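Local coordinates for protein DTDP-4-dehydrorhamnose reductase, rfbD ortholog (Clostridium acetobutylicum, PDB 1VL0) that probably catalyses the reduction of dTDP-6-deoxy-L-lyxo-4-hexulose to dTDP-L-rhamnose with a nicotinamide adenine dinucleotide cofactor, a step of dTDP-L-rhamnose biosynthesis, at residues A[65-70]-A[95-100]; A[107-112]-A[206-211]; A[229-234]-A[241-246]. All blocks are in the same frame, centred on the assembly; numbering follows the deposited sequence.

Interaction 1: A[65-70]-A[95-100]; sequences NVVINC and KNLAAA. With NAI (1,4-dihydronicotinamide adenine dinucleotide), chain D.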
loop_
_atom_site.group_PDB
_atom_site.type_symbol
_atom_site.label_atom_id
_atom_site.label_comp_id
_atom_site.label_asym_id
_atom_site.label_seq_id
_atom_site.Cartn_x
_atom_site.Cartn_y
_atom_site.Cartn_z
ATOM N N ASN A 65 8.663 -23.520 -0.277
ATOM C CA ASN A 65 8.104 -22.844 -1.452
ATOM C C ASN A 65 6.896 -21.968 -1.074
ATOM O O ASN A 65 6.542 -21.040 -1.793
ATOM C CB ASN A 65 7.652 -23.881 -2.465
ATOM C CG ASN A 65 8.769 -24.713 -2.930
ATOM O OD1 ASN A 65 8.931 -25.864 -2.520
ATOM N ND2 ASN A 65 9.638 -24.092 -3.690
ATOM N N VAL A 66 6.246 -22.331 0.031
ATOM C CA VAL A 66 5.018 -21.653 0.518
ATOM C C VAL A 66 5.077 -21.730 2.004
ATOM O O VAL A 66 5.515 -22.761 2.553
ATOM C CB VAL A 66 3.707 -22.374 0.147
ATOM C CG1 VAL A 66 2.485 -21.443 0.460
ATOM C CG2 VAL A 66 3.710 -22.830 -1.291
ATOM N N VAL A 67 4.684 -20.637 2.660
ATOM C CA VAL A 67 4.396 -20.653 4.065
ATOM C C VAL A 67 2.924 -20.330 4.191
ATOM O O VAL A 67 2.415 -19.389 3.570
ATOM C CB VAL A 67 5.296 -19.672 4.911
ATOM C CG1 VAL A 67 5.215 -18.237 4.430
ATOM C CG2 VAL A 67 4.934 -19.721 6.432
ATOM N N ILE A 68 2.230 -21.140 4.985
ATOM C CA ILE A 68 0.877 -20.871 5.397
ATOM C C ILE A 68 0.874 -20.525 6.866
ATOM O O ILE A 68 1.180 -21.348 7.714
ATOM C CB ILE A 68 -0.055 -22.069 5.143
ATOM C CG1 ILE A 68 0.013 -22.471 3.680
ATOM C CG2 ILE A 68 -1.495 -21.723 5.410
ATOM C CD1 ILE A 68 -0.698 -23.768 3.333
ATOM N N ASN A 69 0.469 -19.297 7.174
ATOM C CA ASN A 69 0.513 -18.874 8.557
ATOM C C ASN A 69 -0.844 -18.995 9.238
ATOM O O ASN A 69 -1.753 -18.176 8.988
ATOM C CB ASN A 69 0.996 -17.449 8.687
ATOM C CG ASN A 69 1.075 -17.024 10.110
ATOM O OD1 ASN A 69 1.369 -17.846 10.980
ATOM N ND2 ASN A 69 0.860 -15.761 10.368
ATOM N N CYS A 70 -0.961 -20.002 10.112
ATOM C CA CYS A 70 -2.185 -20.254 10.879
ATOM C C CYS A 70 -2.037 -19.843 12.331
ATOM O O CYS A 70 -2.957 -20.008 13.111
ATOM C CB CYS A 70 -2.561 -21.737 10.810
ATOM S SG CYS A 70 -2.745 -22.327 9.112
ATOM N N LYS A 95 4.853 -10.279 9.355
ATOM C CA LYS A 95 5.950 -9.468 8.816
ATOM C C LYS A 95 7.183 -10.314 8.654
ATOM O O LYS A 95 7.804 -10.292 7.596
ATOM C CB LYS A 95 6.303 -8.300 9.770
ATOM C CG LYS A 95 7.632 -7.558 9.446
ATOM C CD LYS A 95 8.136 -6.642 10.570
ATOM C CE LYS A 95 9.478 -7.076 11.177
ATOM N NZ LYS A 95 10.666 -7.139 10.320
ATOM N N ASN A 96 7.554 -11.011 9.724
ATOM C CA ASN A 96 8.765 -11.818 9.725
ATOM C C ASN A 96 8.690 -12.919 8.673
ATOM O O ASN A 96 9.695 -13.214 7.970
ATOM C CB ASN A 96 9.046 -12.430 11.118
ATOM C CG ASN A 96 9.469 -11.390 12.170
ATOM O OD1 ASN A 96 9.941 -10.329 11.837
ATOM N ND2 ASN A 96 9.337 -11.736 13.446
ATOM N N LEU A 97 7.526 -13.550 8.576
ATOM C CA LEU A 97 7.337 -14.667 7.653
ATOM C C LEU A 97 7.289 -14.232 6.205
ATOM O O LEU A 97 7.835 -14.899 5.313
ATOM C CB LEU A 97 6.045 -15.413 8.020
ATOM C CG LEU A 97 6.005 -16.094 9.394
ATOM C CD1 LEU A 97 4.593 -16.582 9.665
ATOM C CD2 LEU A 97 6.970 -17.291 9.473
ATOM N N ALA A 98 6.645 -13.102 5.964
ATOM C CA ALA A 98 6.530 -12.548 4.621
ATOM C C ALA A 98 7.886 -12.172 4.020
ATOM O O ALA A 98 8.196 -12.538 2.856
ATOM C CB ALA A 98 5.568 -11.361 4.610
ATOM N N ALA A 99 8.722 -11.501 4.817
ATOM C CA ALA A 99 10.043 -11.087 4.379
ATOM C C ALA A 99 10.998 -12.264 4.229
ATOM O O ALA A 99 11.767 -12.301 3.273
ATOM C CB ALA A 99 10.640 -10.128 5.354
ATOM N N ALA A 100 10.934 -13.194 5.171
ATOM C CA ALA A 100 11.805 -14.382 5.148
ATOM C C ALA A 100 11.426 -15.214 3.933
ATOM O O ALA A 100 12.265 -15.725 3.258
ATOM C CB ALA A 100 11.651 -15.166 6.422
HETATM P PA NAI D . -5.994 -21.815 16.790
HETATM O O1A NAI D . -6.107 -20.892 17.971
HETATM O O2A NAI D . -6.853 -23.052 16.892
HETATM O O5B NAI D . -4.429 -22.099 16.578
HETATM C C5B NAI D . -3.565 -20.983 16.503
HETATM C C4B NAI D . -2.119 -21.398 16.740
HETATM O O4B NAI D . -1.332 -20.244 17.031
HETATM C C3B NAI D . -1.883 -22.321 17.934
HETATM O O3B NAI D . -1.455 -23.597 17.497
HETATM C C2B NAI D . -0.797 -21.572 18.721
HETATM O O2B NAI D . 0.070 -22.392 19.494
HETATM C C1B NAI D . -0.146 -20.793 17.574
HETATM N N9A NAI D . 0.886 -19.791 17.901
HETATM C C8A NAI D . 0.776 -18.830 18.866
HETATM N N7A NAI D . 1.924 -18.123 18.893
HETATM C C5A NAI D . 2.791 -18.616 17.979
HETATM C C6A NAI D . 4.090 -18.244 17.626
HETATM N N6A NAI D . 4.709 -17.248 18.242
HETATM N N1A NAI D . 4.742 -18.937 16.632
HETATM C C2A NAI D . 4.096 -19.994 15.981
HETATM N N3A NAI D . 2.831 -20.382 16.345
HETATM C C4A NAI D . 2.159 -19.690 17.331
HETATM O O3 NAI D . -6.306 -20.964 15.467
HETATM P PN NAI D . -7.492 -21.216 14.394
HETATM O O1N NAI D . -7.075 -22.195 13.372
HETATM O O2N NAI D . -8.779 -21.235 15.125
HETATM O O5D NAI D . -7.333 -19.835 13.565
HETATM C C5D NAI D . -6.628 -19.858 12.331
HETATM C C4D NAI D . -6.622 -18.475 11.734
HETATM O O4D NAI D . -7.964 -17.988 11.517
HETATM C C3D NAI D . -5.904 -17.458 12.620
HETATM O O3D NAI D . -5.015 -16.802 11.761
HETATM C C2D NAI D . -6.997 -16.527 13.143
HETATM O O2D NAI D . -6.649 -15.167 13.379
HETATM C C1D NAI D . -8.026 -16.650 12.013
HETATM N N1N NAI D . -9.403 -16.408 12.440
HETATM C C2N NAI D . -10.034 -17.352 13.218
HETATM C C3N NAI D . -11.355 -17.114 13.593
HETATM C C7N NAI D . -11.976 -17.907 14.704
HETATM O O7N NAI D . -13.371 -17.850 14.835
HETATM N N7N NAI D . -11.213 -18.636 15.529
HETATM C C4N NAI D . -12.005 -15.945 13.173
HETATM C C5N NAI D . -11.350 -14.997 12.386
HETATM C C6N NAI D . -10.031 -15.266 12.036
#
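Leu97 of helix 83-104 reaches Asn69 and Val67 of the parallel strand 66-69. The side chains of Leu97 and Asn69 cross at about a right angle. One methyl does most of the touching: Leu97 CD1 sits over one face of the Asn69 amide, 3.6 Å from Asn69 CG. The same methyl is 3.7 Å from Asn69 OD1 and 3.9 Å from Asn69 ND2, so it meets the whole amide and not one polar atom. With chi1 at -179°, the amide turns this face to the helix. The other branch of Leu97 turns to Val67, with Leu97 CD2 4.4 Å from Val67 CG2. Val67 CG1 is 4.3 Å from Leu97 O, a loose contact with the helix backbone. Ile108 of the next strand also packs on Leu97 and Val67.

The amide of Asn69 is buried, and its polar atoms are satisfied beyond the helix. OD1 is hydrogen-bonded to Thr18 OG1 and to Ala71 N, and ND2 to Gln110 OE1. These bonds fix which way round the amide sits. At the strand end, Cys70 O comes within 3.6 Å of C5B of the bound dinucleotide. No hydrogen bond joins segments 95-100 and 65-70. The chemistry implies a purely van der Waals seam: a leucine methyl on an amide whose polarity is spent on the neighbouring strands and on the backbone just after its own strand.

Interaction 2: A[107-112]-A[206-211]; sequences EIVQIS and KVIDEK. With NAI (1,4-dihydronicotinamide adenine dinucleotide), chain D.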
loop_
_atom_site.group_PDB
_atom_site.type_symbol
_atom_site.label_atom_id
_atom_site.label_comp_id
_atom_site.label_asym_id
_atom_site.label_seq_id
_atom_site.Cartn_x
_atom_site.Cartn_y
_atom_site.Cartn_z
ATOM N N GLU A 107 6.081 -18.080 -1.487
ATOM C CA GLU A 107 4.725 -17.457 -1.413
ATOM C C GLU A 107 4.322 -17.472 0.029
ATOM O O GLU A 107 4.828 -18.261 0.801
ATOM C CB GLU A 107 3.711 -18.323 -2.169
ATOM C CG GLU A 107 4.016 -18.584 -3.646
ATOM C CD GLU A 107 2.953 -19.470 -4.281
ATOM O OE1 GLU A 107 2.967 -20.678 -4.010
ATOM O OE2 GLU A 107 2.077 -18.968 -5.009
ATOM N N ILE A 108 3.426 -16.588 0.413
ATOM C CA ILE A 108 2.930 -16.602 1.746
ATOM C C ILE A 108 1.408 -16.538 1.750
ATOM O O ILE A 108 0.811 -15.678 1.083
ATOM C CB ILE A 108 3.550 -15.469 2.631
ATOM C CG1 ILE A 108 2.856 -15.458 3.999
ATOM C CG2 ILE A 108 3.429 -14.070 1.996
ATOM C CD1 ILE A 108 3.552 -14.761 5.053
ATOM N N VAL A 109 0.775 -17.459 2.495
ATOM C CA VAL A 109 -0.644 -17.349 2.797
ATOM C C VAL A 109 -0.740 -16.851 4.220
ATOM O O VAL A 109 -0.171 -17.404 5.133
ATOM C CB VAL A 109 -1.428 -18.660 2.697
ATOM C CG1 VAL A 109 -2.867 -18.476 3.044
ATOM C CG2 VAL A 109 -1.347 -19.237 1.288
ATOM N N GLN A 110 -1.502 -15.789 4.390
ATOM C CA GLN A 110 -1.782 -15.203 5.718
ATOM C C GLN A 110 -3.298 -15.255 6.004
ATOM O O GLN A 110 -4.118 -14.678 5.271
ATOM C CB GLN A 110 -1.339 -13.760 5.700
ATOM C CG GLN A 110 -1.849 -12.890 6.861
ATOM C CD GLN A 110 -1.321 -13.349 8.196
ATOM O OE1 GLN A 110 -0.367 -14.146 8.281
ATOM N NE2 GLN A 110 -1.926 -12.838 9.251
ATOM N N ILE A 111 -3.653 -15.939 7.068
ATOM C CA ILE A 111 -5.026 -16.065 7.412
ATOM C C ILE A 111 -5.420 -14.879 8.311
ATOM O O ILE A 111 -4.714 -14.545 9.281
ATOM C CB ILE A 111 -5.318 -17.423 8.135
ATOM C CG1 ILE A 111 -4.743 -18.622 7.365
ATOM C CG2 ILE A 111 -6.847 -17.557 8.322
ATOM C CD1 ILE A 111 -5.415 -18.974 6.066
ATOM N N SER A 112 -6.542 -14.258 7.986
ATOM C CA SER A 112 -6.978 -13.072 8.668
ATOM C C SER A 112 -8.477 -13.186 9.043
ATOM O O SER A 112 -9.055 -14.287 9.061
ATOM C CB SER A 112 -6.721 -11.822 7.789
ATOM O OG SER A 112 -6.809 -10.584 8.522
ATOM N N LYS A 206 -6.652 -24.404 -2.872
ATOM C CA LYS A 206 -7.088 -24.043 -4.232
ATOM C C LYS A 206 -6.350 -22.793 -4.794
ATOM O O LYS A 206 -5.819 -22.821 -5.909
ATOM C CB LYS A 206 -8.600 -23.753 -4.226
ATOM C CG LYS A 206 -9.247 -23.293 -5.560
ATOM C CD LYS A 206 -10.726 -22.729 -5.296
ATOM C CE LYS A 206 -11.471 -22.171 -6.572
ATOM N NZ LYS A 206 -11.290 -23.165 -7.745
ATOM N N VAL A 207 -6.375 -21.687 -4.058
ATOM C CA VAL A 207 -5.740 -20.465 -4.549
ATOM C C VAL A 207 -4.240 -20.650 -4.739
ATOM O O VAL A 207 -3.676 -20.121 -5.681
ATOM C CB VAL A 207 -6.047 -19.207 -3.729
ATOM C CG1 VAL A 207 -7.565 -18.918 -3.775
ATOM C CG2 VAL A 207 -5.568 -19.314 -2.294
ATOM N N ILE A 208 -3.584 -21.364 -3.845
ATOM C CA ILE A 208 -2.149 -21.687 -4.043
ATOM C C ILE A 208 -1.919 -22.432 -5.343
ATOM O O ILE A 208 -1.003 -22.164 -6.113
ATOM C CB ILE A 208 -1.600 -22.539 -2.868
ATOM C CG1 ILE A 208 -1.568 -21.722 -1.572
ATOM C CG2 ILE A 208 -0.218 -23.083 -3.132
ATOM C CD1 ILE A 208 -1.265 -22.661 -0.351
ATOM N N ASP A 209 -2.736 -23.425 -5.556
ATOM C CA ASP A 209 -2.646 -24.242 -6.736
ATOM C C ASP A 209 -2.774 -23.422 -8.020
ATOM O O ASP A 209 -2.118 -23.699 -8.994
ATOM C CB ASP A 209 -3.791 -25.237 -6.685
ATOM C CG ASP A 209 -3.426 -26.546 -7.239
ATOM O OD1 ASP A 209 -3.327 -26.663 -8.489
ATOM O OD2 ASP A 209 -3.249 -27.523 -6.474
ATOM N N GLU A 210 -3.684 -22.435 -8.013
ATOM C CA GLU A 210 -3.960 -21.567 -9.161
ATOM C C GLU A 210 -2.983 -20.404 -9.331
ATOM O O GLU A 210 -3.007 -19.724 -10.361
ATOM C CB GLU A 210 -5.383 -20.968 -9.014
ATOM C CG GLU A 210 -6.465 -22.042 -9.013
ATOM C CD GLU A 210 -7.825 -21.562 -8.597
ATOM O OE1 GLU A 210 -7.965 -20.446 -8.029
ATOM O OE2 GLU A 210 -8.769 -22.348 -8.820
ATOM N N LYS A 211 -2.187 -20.147 -8.301
ATOM C CA LYS A 211 -1.452 -18.869 -8.129
ATOM C C LYS A 211 -2.353 -17.636 -8.265
ATOM O O LYS A 211 -2.030 -16.668 -8.947
ATOM C CB LYS A 211 -0.253 -18.847 -9.053
ATOM C CG LYS A 211 0.776 -19.889 -8.610
ATOM C CD LYS A 211 2.129 -19.613 -9.198
ATOM C CE LYS A 211 3.076 -20.803 -9.069
ATOM N NZ LYS A 211 3.356 -21.187 -7.676
HETATM P PA NAI D . -5.994 -21.815 16.790
HETATM O O1A NAI D . -6.107 -20.892 17.971
HETATM O O2A NAI D . -6.853 -23.052 16.892
HETATM O O5B NAI D . -4.429 -22.099 16.578
HETATM C C5B NAI D . -3.565 -20.983 16.503
HETATM C C4B NAI D . -2.119 -21.398 16.740
HETATM O O4B NAI D . -1.332 -20.244 17.031
HETATM C C3B NAI D . -1.883 -22.321 17.934
HETATM O O3B NAI D . -1.455 -23.597 17.497
HETATM C C2B NAI D . -0.797 -21.572 18.721
HETATM O O2B NAI D . 0.070 -22.392 19.494
HETATM C C1B NAI D . -0.146 -20.793 17.574
HETATM N N9A NAI D . 0.886 -19.791 17.901
HETATM C C8A NAI D . 0.776 -18.830 18.866
HETATM N N7A NAI D . 1.924 -18.123 18.893
HETATM C C5A NAI D . 2.791 -18.616 17.979
HETATM C C6A NAI D . 4.090 -18.244 17.626
HETATM N N6A NAI D . 4.709 -17.248 18.242
HETATM N N1A NAI D . 4.742 -18.937 16.632
HETATM C C2A NAI D . 4.096 -19.994 15.981
HETATM N N3A NAI D . 2.831 -20.382 16.345
HETATM C C4A NAI D . 2.159 -19.690 17.331
HETATM O O3 NAI D . -6.306 -20.964 15.467
HETATM P PN NAI D . -7.492 -21.216 14.394
HETATM O O1N NAI D . -7.075 -22.195 13.372
HETATM O O2N NAI D . -8.779 -21.235 15.125
HETATM O O5D NAI D . -7.333 -19.835 13.565
HETATM C C5D NAI D . -6.628 -19.858 12.331
HETATM C C4D NAI D . -6.622 -18.475 11.734
HETATM O O4D NAI D . -7.964 -17.988 11.517
HETATM C C3D NAI D . -5.904 -17.458 12.620
HETATM O O3D NAI D . -5.015 -16.802 11.761
HETATM C C2D NAI D . -6.997 -16.527 13.143
HETATM O O2D NAI D . -6.649 -15.167 13.379
HETATM C C1D NAI D . -8.026 -16.650 12.013
HETATM N N1N NAI D . -9.403 -16.408 12.440
HETATM C C2N NAI D . -10.034 -17.352 13.218
HETATM C C3N NAI D . -11.355 -17.114 13.593
HETATM C C7N NAI D . -11.976 -17.907 14.704
HETATM O O7N NAI D . -13.371 -17.850 14.835
HETATM N N7N NAI D . -11.213 -18.636 15.529
HETATM C C4N NAI D . -12.005 -15.945 13.173
HETATM C C5N NAI D . -11.350 -14.997 12.386
HETATM C C6N NAI D . -10.031 -15.266 12.036
HETATM O O HOH W 1 1.786 -22.084 -5.891
#
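A water molecule is gripped by three groups where Glu107 faces Ile208 and Lys211. It donates to Glu107 OE1 at 2.6 Å and to Ile208 O at 2.8 Å. It accepts from Lys211 NZ at 2.5 Å. The direct charge pair is long, with Glu107 OE2 3.7 Å from Lys211 NZ. The two side chains cross at about a right angle, and the bend at the end of Lys211 (chi4 -62°) brings its NZ to the carboxylate and the water. OE2 has a firmer partner in the hydroxyl of Tyr156. The ammonium and the hydrogen bonds would probably favour the charged form of this buried glutamate.

Deeper in, Val109 CG2 sits 3.8 Å from both CG1 and CD1 of Ile208, again with the side chains crossing. Lys211 has positive phi and ends helix 197-210 in a Schellman motif.

Farther along the strand, Ile111 CG2 lies 3.4 Å from O4D of the dinucleotide. Ile111 O takes a weak hydrogen bond from O3D of the dinucleotide and another bond from Lys141 NZ. A helix packed on a parallel strand whose C-terminal end meets the cofactor is typical of the Rossmann fold of the extended short-chain dehydrogenases/reductases.

Interaction 3: A[229-234]-A[241-246]; sequences FAVEIF and VKVTPC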
loop_
_atom_site.group_PDB
_atom_site.type_symbol
_atom_site.label_atom_id
_atom_site.label_comp_id
_atom_site.label_asym_id
_atom_site.label_seq_id
_atom_site.Cartn_x
_atom_site.Cartn_y
_atom_site.Cartn_z
ATOM N N PHE A 229 -27.084 -20.294 15.127
ATOM C CA PHE A 229 -25.974 -21.280 15.083
ATOM C C PHE A 229 -26.205 -22.302 16.212
ATOM O O PHE A 229 -26.220 -23.515 15.964
ATOM C CB PHE A 229 -24.683 -20.501 15.219
ATOM C CG PHE A 229 -23.411 -21.272 14.994
ATOM C CD1 PHE A 229 -23.380 -22.613 14.602
ATOM C CD2 PHE A 229 -22.202 -20.619 15.165
ATOM C CE1 PHE A 229 -22.160 -23.277 14.400
ATOM C CE2 PHE A 229 -20.995 -21.294 14.950
ATOM C CZ PHE A 229 -20.985 -22.626 14.588
ATOM N N ALA A 230 -26.473 -21.803 17.425
ATOM C CA ALA A 230 -26.732 -22.650 18.599
ATOM C C ALA A 230 -27.962 -23.543 18.385
ATOM O O ALA A 230 -27.926 -24.747 18.643
ATOM C CB ALA A 230 -26.902 -21.793 19.836
ATOM N N VAL A 231 -29.049 -22.958 17.897
ATOM C CA VAL A 231 -30.275 -23.692 17.656
ATOM C C VAL A 231 -30.039 -24.843 16.672
ATOM O O VAL A 231 -30.554 -25.954 16.857
ATOM C CB VAL A 231 -31.389 -22.722 17.144
ATOM C CG1 VAL A 231 -32.628 -23.485 16.648
ATOM C CG2 VAL A 231 -31.807 -21.820 18.272
ATOM N N GLU A 232 -29.245 -24.610 15.639
ATOM C CA GLU A 232 -28.955 -25.673 14.687
ATOM C C GLU A 232 -28.056 -26.726 15.304
ATOM O O GLU A 232 -28.270 -27.897 15.061
ATOM C CB GLU A 232 -28.368 -25.111 13.410
ATOM C CG GLU A 232 -28.006 -26.132 12.330
ATOM C CD GLU A 232 -29.206 -26.754 11.629
ATOM O OE1 GLU A 232 -30.374 -26.437 11.952
ATOM O OE2 GLU A 232 -28.960 -27.559 10.720
ATOM N N ILE A 233 -27.071 -26.316 16.096
ATOM C CA ILE A 233 -26.185 -27.275 16.805
ATOM C C ILE A 233 -27.014 -28.263 17.646
ATOM O O ILE A 233 -26.792 -29.490 17.601
ATOM C CB ILE A 233 -25.183 -26.541 17.718
ATOM C CG1 ILE A 233 -24.095 -25.808 16.883
ATOM C CG2 ILE A 233 -24.487 -27.506 18.661
ATOM C CD1 ILE A 233 -23.360 -24.696 17.628
ATOM N N PHE A 234 -27.960 -27.723 18.420
ATOM C CA PHE A 234 -28.794 -28.555 19.297
ATOM C C PHE A 234 -29.844 -29.399 18.526
ATOM O O PHE A 234 -30.102 -30.562 18.877
ATOM C CB PHE A 234 -29.441 -27.684 20.384
ATOM C CG PHE A 234 -28.436 -27.029 21.301
ATOM C CD1 PHE A 234 -27.383 -27.769 21.852
ATOM C CD2 PHE A 234 -28.533 -25.673 21.602
ATOM C CE1 PHE A 234 -26.462 -27.166 22.693
ATOM C CE2 PHE A 234 -27.614 -25.047 22.466
ATOM C CZ PHE A 234 -26.574 -25.796 23.010
ATOM N N VAL A 241 -32.278 -28.535 25.132
ATOM C CA VAL A 241 -31.944 -27.323 25.838
ATOM C C VAL A 241 -32.789 -26.248 25.183
ATOM O O VAL A 241 -32.994 -26.268 23.980
ATOM C CB VAL A 241 -30.400 -27.023 25.756
ATOM C CG1 VAL A 241 -29.914 -26.996 24.312
ATOM C CG2 VAL A 241 -30.023 -25.741 26.473
ATOM N N LYS A 242 -33.331 -25.347 25.981
ATOM C CA LYS A 242 -34.077 -24.213 25.453
ATOM C C LYS A 242 -33.112 -23.046 25.248
ATOM O O LYS A 242 -32.536 -22.545 26.216
ATOM C CB LYS A 242 -35.182 -23.826 26.451
ATOM C CG LYS A 242 -36.152 -22.742 25.972
ATOM N N VAL A 243 -32.946 -22.606 24.002
ATOM C CA VAL A 243 -32.107 -21.466 23.716
ATOM C C VAL A 243 -33.003 -20.258 23.602
ATOM O O VAL A 243 -34.032 -20.308 22.948
ATOM C CB VAL A 243 -31.277 -21.638 22.437
ATOM C CG1 VAL A 243 -30.242 -20.539 22.337
ATOM C CG2 VAL A 243 -30.575 -22.985 22.431
ATOM N N THR A 244 -32.589 -19.184 24.264
ATOM C CA THR A 244 -33.277 -17.898 24.267
ATOM C C THR A 244 -32.383 -16.876 23.561
ATOM O O THR A 244 -31.190 -16.769 23.869
ATOM C CB THR A 244 -33.540 -17.464 25.728
ATOM O OG1 THR A 244 -34.581 -18.266 26.279
ATOM C CG2 THR A 244 -34.132 -16.096 25.822
ATOM N N PRO A 245 -32.943 -16.119 22.616
ATOM C CA PRO A 245 -32.177 -15.070 21.955
ATOM C C PRO A 245 -31.998 -13.891 22.888
ATOM O O PRO A 245 -32.935 -13.498 23.580
ATOM C CB PRO A 245 -33.043 -14.690 20.742
ATOM C CG PRO A 245 -34.420 -15.150 21.063
ATOM C CD PRO A 245 -34.332 -16.192 22.129
ATOM N N CYS A 246 -30.799 -13.331 22.932
ATOM C CA CYS A 246 -30.581 -12.117 23.721
ATOM C C CYS A 246 -29.808 -11.065 22.922
ATOM O O CYS A 246 -29.511 -11.253 21.736
ATOM C CB CYS A 246 -29.868 -12.458 25.026
ATOM S SG CYS A 246 -28.151 -12.933 24.806
#
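Val241 places its CG1 methyl over one face of the Phe234 ring. This CH-pi contact is 3.3 Å from Val241 CG1 to the ring centroid of Phe234 and only 12° off the ring normal. The methyl owes its place to chi1 of 54°, which sets CG1 between the backbone N and the carbonyl carbon. Val243 meets the same ring differently. Its CG2 comes in at the edge, near the ring plane, 3.5 Å from Phe234 CD2. One ring thus takes one valine on its face and another at its rim.

About one turn earlier in the helix the contacts are looser. Val231 CG2 is 4.2 Å from Val243 CB, and Ala230 CB is 4.4 Å from Val243 CG1. The unit is a helix, a short turn and a strand running back. The axes of helix segment 229-234 and strand segment 242-246 approach to 9.2 Å, with 170° between their directions. Strand 242-246 pairs in parallel with strand 183-187 in a small two-stranded sheet.

Backbone hydrogen bonds of Lys242 and Thr244 to strand 183-187 hold strand 242-246 in place. From that strand Leu184 touches Phe234 and Val241, while Val186 packs on Ala230 and Val243. Met174 of helix 170-180 lies against Ala230 and Phe234.

Overall arrangement
The three contacts follow one another along the chain, each closing before the next opens. Interactions 1 and 2 are neighbours, with centres 11 Å apart. Their strands, 66-69 and 107-113, lie side by side in the large sheet and are probably hydrogen-bonded between Val67 and Val109 and between Asn69 and Val109. Helix 83-104 leads directly into strand 107-113. Both contacts touch the bound dinucleotide, so they belong to the cofactor-binding part of the fold. Interaction 3 lies across the centre of the chain, its centre 39 Å from that of interaction 1 and 35 Å from that of interaction 2. It joins helix 226-237 to the small sheet of strands 183-187 and 242-246, in the half that probably serves the sugar nucleotide, as in relatives.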